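Local coordinates for exopolysaccharide biosynthesis protein (Pantoea stewartii subsp. stewartii DC283, PDB 6TGF) that probably cleaves and so modifies the exopolysaccharide of the bacterial biofilm, using a parallel beta-helix fold like that of bacteriophage tailspikes, at residues 377-382 with 406-411; 410-415 with 435-440. All coordinates share one frame; numbering follows the deposited sequence.

Contact 1: residues 377-382 with 406-411; sequences DTLDCK and GNWDHS. With EDO (1,2-ethanediol), chain L.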
# COMPACT_ATOMS: atom_id res chain seq x y z
N ASP B 377 6.13 10.96 21.44
CA ASP B 377 5.66 9.65 21.98
C ASP B 377 4.70 9.00 20.98
O ASP B 377 3.58 8.61 21.38
CB ASP B 377 5.00 9.84 23.35
CG ASP B 377 5.92 10.41 24.41
OD1 ASP B 377 7.15 10.20 24.30
OD2 ASP B 377 5.41 11.07 25.34
N THR B 378 5.12 8.90 19.72
CA THR B 378 4.32 8.35 18.59
C THR B 378 4.02 6.87 18.85
O THR B 378 4.97 6.12 19.14
CB THR B 378 5.04 8.56 17.25
OG1 THR B 378 5.21 9.97 17.07
CG2 THR B 378 4.28 7.98 16.08
N LEU B 379 2.75 6.48 18.74
CA LEU B 379 2.28 5.07 18.84
C LEU B 379 2.04 4.51 17.43
O LEU B 379 2.17 3.28 17.27
CB LEU B 379 1.00 5.02 19.67
CG LEU B 379 1.18 5.26 21.17
CD1 LEU B 379 -0.16 5.30 21.87
CD2 LEU B 379 2.08 4.21 21.80
N ASP B 380 1.70 5.37 16.47
CA ASP B 380 1.42 5.00 15.06
C ASP B 380 1.45 6.28 14.21
O ASP B 380 0.70 7.22 14.53
CB ASP B 380 0.08 4.27 14.93
CG ASP B 380 -0.20 3.71 13.55
OD1 ASP B 380 0.48 2.73 13.16
OD2 ASP B 380 -1.09 4.25 12.86
N CYS B 381 2.30 6.31 13.18
CA CYS B 381 2.48 7.48 12.27
C CYS B 381 2.51 7.00 10.81
O CYS B 381 3.47 6.29 10.44
CB CYS B 381 3.76 8.23 12.60
SG CYS B 381 4.06 9.68 11.55
N LYS B 382 1.49 7.36 10.03
CA LYS B 382 1.40 7.09 8.57
C LYS B 382 1.48 8.43 7.83
O LYS B 382 0.55 9.24 7.99
CB LYS B 382 0.11 6.33 8.24
CG LYS B 382 0.25 4.81 8.24
CD LYS B 382 -0.89 4.08 8.91
CE LYS B 382 -0.56 2.63 9.19
NZ LYS B 382 -1.45 2.06 10.23
N GLY B 406 12.82 3.79 29.90
CA GLY B 406 11.57 3.06 30.13
C GLY B 406 10.39 3.91 29.75
O GLY B 406 10.57 5.12 29.51
N ASN B 407 9.21 3.30 29.68
CA ASN B 407 7.93 3.99 29.38
C ASN B 407 8.03 4.66 28.00
O ASN B 407 7.95 3.93 26.99
CB ASN B 407 7.56 4.93 30.54
CG ASN B 407 6.10 4.84 30.94
OD1 ASN B 407 5.33 4.09 30.34
ND2 ASN B 407 5.71 5.60 31.95
N TRP B 408 8.21 5.99 27.95
CA TRP B 408 8.20 6.80 26.70
C TRP B 408 9.62 7.24 26.34
O TRP B 408 9.97 8.40 26.62
CB TRP B 408 7.25 7.99 26.87
CG TRP B 408 5.94 7.59 27.47
CD1 TRP B 408 5.60 7.60 28.79
CD2 TRP B 408 4.80 7.07 26.77
NE1 TRP B 408 4.32 7.14 28.96
CE2 TRP B 408 3.80 6.80 27.74
CE3 TRP B 408 4.51 6.81 25.42
CZ2 TRP B 408 2.55 6.29 27.40
CZ3 TRP B 408 3.27 6.30 25.09
CH2 TRP B 408 2.31 6.05 26.06
N ASP B 409 10.40 6.34 25.74
CA ASP B 409 11.82 6.57 25.36
C ASP B 409 12.06 6.19 23.90
O ASP B 409 13.24 5.97 23.54
CB ASP B 409 12.76 5.80 26.30
CG ASP B 409 12.64 4.28 26.21
OD1 ASP B 409 11.64 3.80 25.63
OD2 ASP B 409 13.54 3.60 26.73
N HIS B 410 11.01 6.12 23.07
CA HIS B 410 11.10 5.76 21.63
C HIS B 410 9.82 6.13 20.88
O HIS B 410 8.86 6.59 21.52
CB HIS B 410 11.46 4.28 21.47
CG HIS B 410 10.37 3.34 21.87
ND1 HIS B 410 10.00 3.14 23.18
CD2 HIS B 410 9.58 2.52 21.13
CE1 HIS B 410 9.03 2.25 23.24
NE2 HIS B 410 8.75 1.86 21.99
N SER B 411 9.83 5.94 19.56
CA SER B 411 8.68 6.09 18.63
C SER B 411 8.30 4.71 18.08
O SER B 411 9.19 3.84 18.00
CB SER B 411 9.00 7.06 17.52
OG SER B 411 9.39 8.32 18.05
C1 EDO L . -0.79 0.53 18.70
O1 EDO L . -0.75 0.57 17.29
C2 EDO L . 0.51 0.19 19.31
O2 EDO L . 1.59 0.96 18.80
O HOH W 1 7.49 10.16 18.63
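Asp377 and Trp408 meet where two successive coils of the parallel beta-helix face each other. Segment 377-382 turns a corner of one coil at Leu379. Segment 406-411 is the end of a loop leading into the matching corner of the next. The close-packed part is the buried Asp377 against Trp408. Asp377 CG lies beside its own backbone N (chi1 -61°), which brings the carboxylate against the stem of Trp408. OD1 comes to 3.4 Å from Trp408 CB, and Asp377 CB sits 3.7 Å from Trp408 CE3. The two side chains cross at about a right angle, with carboxylate and indole planes 37° apart. This is van der Waals packing. The polar end of Asp377 is held instead by Ser401, whose OG is hydrogen-bonded to OD2.

Thr378 and Ser411, also buried, have the nearest backbones, with their CA atoms 4.9 Å apart and Thr378 O 3.7 Å from Ser411 CA. A water spans the pair. It accepts from Thr378 N at 2.9 Å and donates to Ser411 OG at 2.7 Å, so it satisfies a buried amide and a buried hydroxyl together. Thr378 also makes a backbone hydrogen bond to Thr412.

The looser side is partly exposed. There Leu379 CD2 meets only the rim of the indole, 4.1 Å from Trp408 CZ3 and near the ring plane. An ethanediol, probably from the crystallisation liquor, donates from O2 to Leu379 O. Farther along the loop, Asp409 and His410 are tied to each other, and Trp502 packs on the imidazole. His410 ND1 donates to Asp409 OD1 at 3.0 Å, reaching that oxygen nearly along its C-O bond, with OD1 tilted 16° from the imidazole plane.

Contact 2: residues 410-415 with 435-440; sequences HSTAIE and CSQSLI. With EDO (1,2-ethanediol), chain Z.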
# COMPACT_ATOMS: atom_id res chain seq x y z
N HIS B 410 11.01 6.12 23.07
CA HIS B 410 11.10 5.76 21.63
C HIS B 410 9.82 6.13 20.88
O HIS B 410 8.86 6.59 21.52
CB HIS B 410 11.46 4.28 21.47
CG HIS B 410 10.37 3.34 21.87
ND1 HIS B 410 10.00 3.14 23.18
CD2 HIS B 410 9.58 2.52 21.13
CE1 HIS B 410 9.03 2.25 23.24
NE2 HIS B 410 8.75 1.86 21.99
N SER B 411 9.83 5.94 19.56
CA SER B 411 8.68 6.09 18.63
C SER B 411 8.30 4.71 18.08
O SER B 411 9.19 3.84 18.00
CB SER B 411 9.00 7.06 17.52
OG SER B 411 9.39 8.32 18.05
N THR B 412 7.03 4.51 17.70
CA THR B 412 6.48 3.19 17.29
C THR B 412 5.66 3.34 16.00
O THR B 412 4.96 4.36 15.85
CB THR B 412 5.64 2.58 18.41
OG1 THR B 412 6.47 2.46 19.57
CG2 THR B 412 5.07 1.22 18.06
N ALA B 413 5.75 2.34 15.12
CA ALA B 413 4.91 2.15 13.92
C ALA B 413 4.89 3.42 13.06
O ALA B 413 3.79 3.93 12.76
CB ALA B 413 3.52 1.73 14.34
N ILE B 414 6.07 3.91 12.68
CA ILE B 414 6.25 5.02 11.70
C ILE B 414 6.27 4.39 10.30
O ILE B 414 7.13 3.53 10.06
CB ILE B 414 7.54 5.83 11.97
CG1 ILE B 414 7.70 6.23 13.44
CG2 ILE B 414 7.62 7.03 11.04
CD1 ILE B 414 7.02 7.52 13.83
N GLU B 415 5.34 4.79 9.42
CA GLU B 415 5.26 4.29 8.03
C GLU B 415 5.29 5.48 7.06
O GLU B 415 4.24 6.11 6.87
CB GLU B 415 4.01 3.43 7.84
CG GLU B 415 3.91 2.81 6.46
CD GLU B 415 2.83 1.75 6.31
OE1 GLU B 415 2.92 0.96 5.35
OE2 GLU B 415 1.91 1.71 7.15
N CYS B 435 12.97 4.66 16.26
CA CYS B 435 11.69 4.28 15.62
C CYS B 435 11.63 2.75 15.48
O CYS B 435 12.42 2.20 14.69
CB CYS B 435 11.53 4.95 14.26
SG CYS B 435 11.12 6.71 14.37
N SER B 436 10.74 2.11 16.24
CA SER B 436 10.56 0.63 16.28
C SER B 436 9.35 0.23 15.43
O SER B 436 8.43 1.05 15.29
CB SER B 436 10.42 0.16 17.71
OG SER B 436 11.42 0.74 18.54
N GLN B 437 9.37 -0.99 14.88
CA GLN B 437 8.29 -1.59 14.04
C GLN B 437 7.89 -0.61 12.92
O GLN B 437 6.68 -0.47 12.66
CB GLN B 437 7.08 -1.94 14.91
CG GLN B 437 7.35 -3.01 15.96
CD GLN B 437 8.00 -2.47 17.21
OE1 GLN B 437 9.05 -2.95 17.65
NE2 GLN B 437 7.38 -1.47 17.81
N SER B 438 8.88 0.02 12.27
CA SER B 438 8.68 1.13 11.30
C SER B 438 9.01 0.68 9.87
O SER B 438 9.74 -0.32 9.72
CB SER B 438 9.49 2.33 11.71
OG SER B 438 9.00 2.86 12.94
N LEU B 439 8.49 1.39 8.86
CA LEU B 439 8.60 1.04 7.42
C LEU B 439 8.85 2.28 6.56
O LEU B 439 8.25 3.34 6.85
CB LEU B 439 7.31 0.34 6.96
CG LEU B 439 7.00 -0.99 7.65
CD1 LEU B 439 6.07 -0.79 8.84
CD2 LEU B 439 6.37 -1.97 6.66
N ILE B 440 9.69 2.14 5.53
CA ILE B 440 9.86 3.10 4.40
C ILE B 440 9.53 2.34 3.10
O ILE B 440 10.14 1.28 2.87
CB ILE B 440 11.28 3.69 4.38
CG1 ILE B 440 11.48 4.68 5.53
CG2 ILE B 440 11.58 4.33 3.03
CD1 ILE B 440 12.92 5.09 5.76
C1 EDO Z . 10.82 -2.94 20.65
O1 EDO Z . 11.42 -1.66 20.77
C2 EDO Z . 11.76 -3.98 20.14
O2 EDO Z . 11.70 -5.22 20.83
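Ser411 and Ser436 are joined by a nearly straight backbone hydrogen bond, Ser436 N to Ser411 O at 2.9 Å. Next, Ala413 N donates to Ser436 O. Beyond the corner, Leu439 N donates to Ile414 O at 2.8 Å. These bonds join two parallel coils of the beta-helix in register. Ala413 and Gln437 stand at matching corners, both with positive phi.

The side chain of Ser438 bridges the bend. Its OG lies beside its own backbone N (chi1 -66°). There it accepts from Ile414 N at 3.1 Å and donates to Ser436 O at 3.0 Å, approaching from above the carbonyl plane. Ser436 O therefore takes two donors.

On the face of Ser411 and Cys435, Cys435 SG packs against Ile414 CG1 at 3.6 Å and against Ser411 CB. Trp459 of the next coil covers Ile414, Cys435 and Ser438. On the face of Thr412 and Ser436, His410 CD2 comes to 3.6 Å from Ser436 OG, which makes a weak hydrogen bond to an ethanediol.

Farther out, Glu415 OE1 is hydrogen-bonded to His441 of the second subunit, and OE2 to Asn442 of the same subunit. Ser438 O accepts from Gln484 of that subunit.

One serine hydroxyl thus serves the polar backbone where the regular strand bonding is interrupted, while the Glu415 carboxylate, probably charged, finds a partner for each oxygen in the second subunit.

How the contacts relate
Contact 1 precedes contact 2 along the chain, and the two share His410 and Ser411. Their centres are 8 Å apart. Residues 377-382, 410-415 and 435-440 lie at the same corner of three successive coils, so the contacts are consecutive steps along the beta-helix axis. Strands 380-389 and 414-422 are neighbours. Cys381 N to Ala413 O and Cys381 O to Glu415 N are probable hydrogen bonds between them. Contact 1 includes the loop that leaves the coil before 411, whereas contact 2 pairs two coils directly. Both reach the second subunit, contact 1 through Lys382 and contact 2 through more residues. The corner thus links the continuous beta-helix to both a surface loop and the oligomer interface.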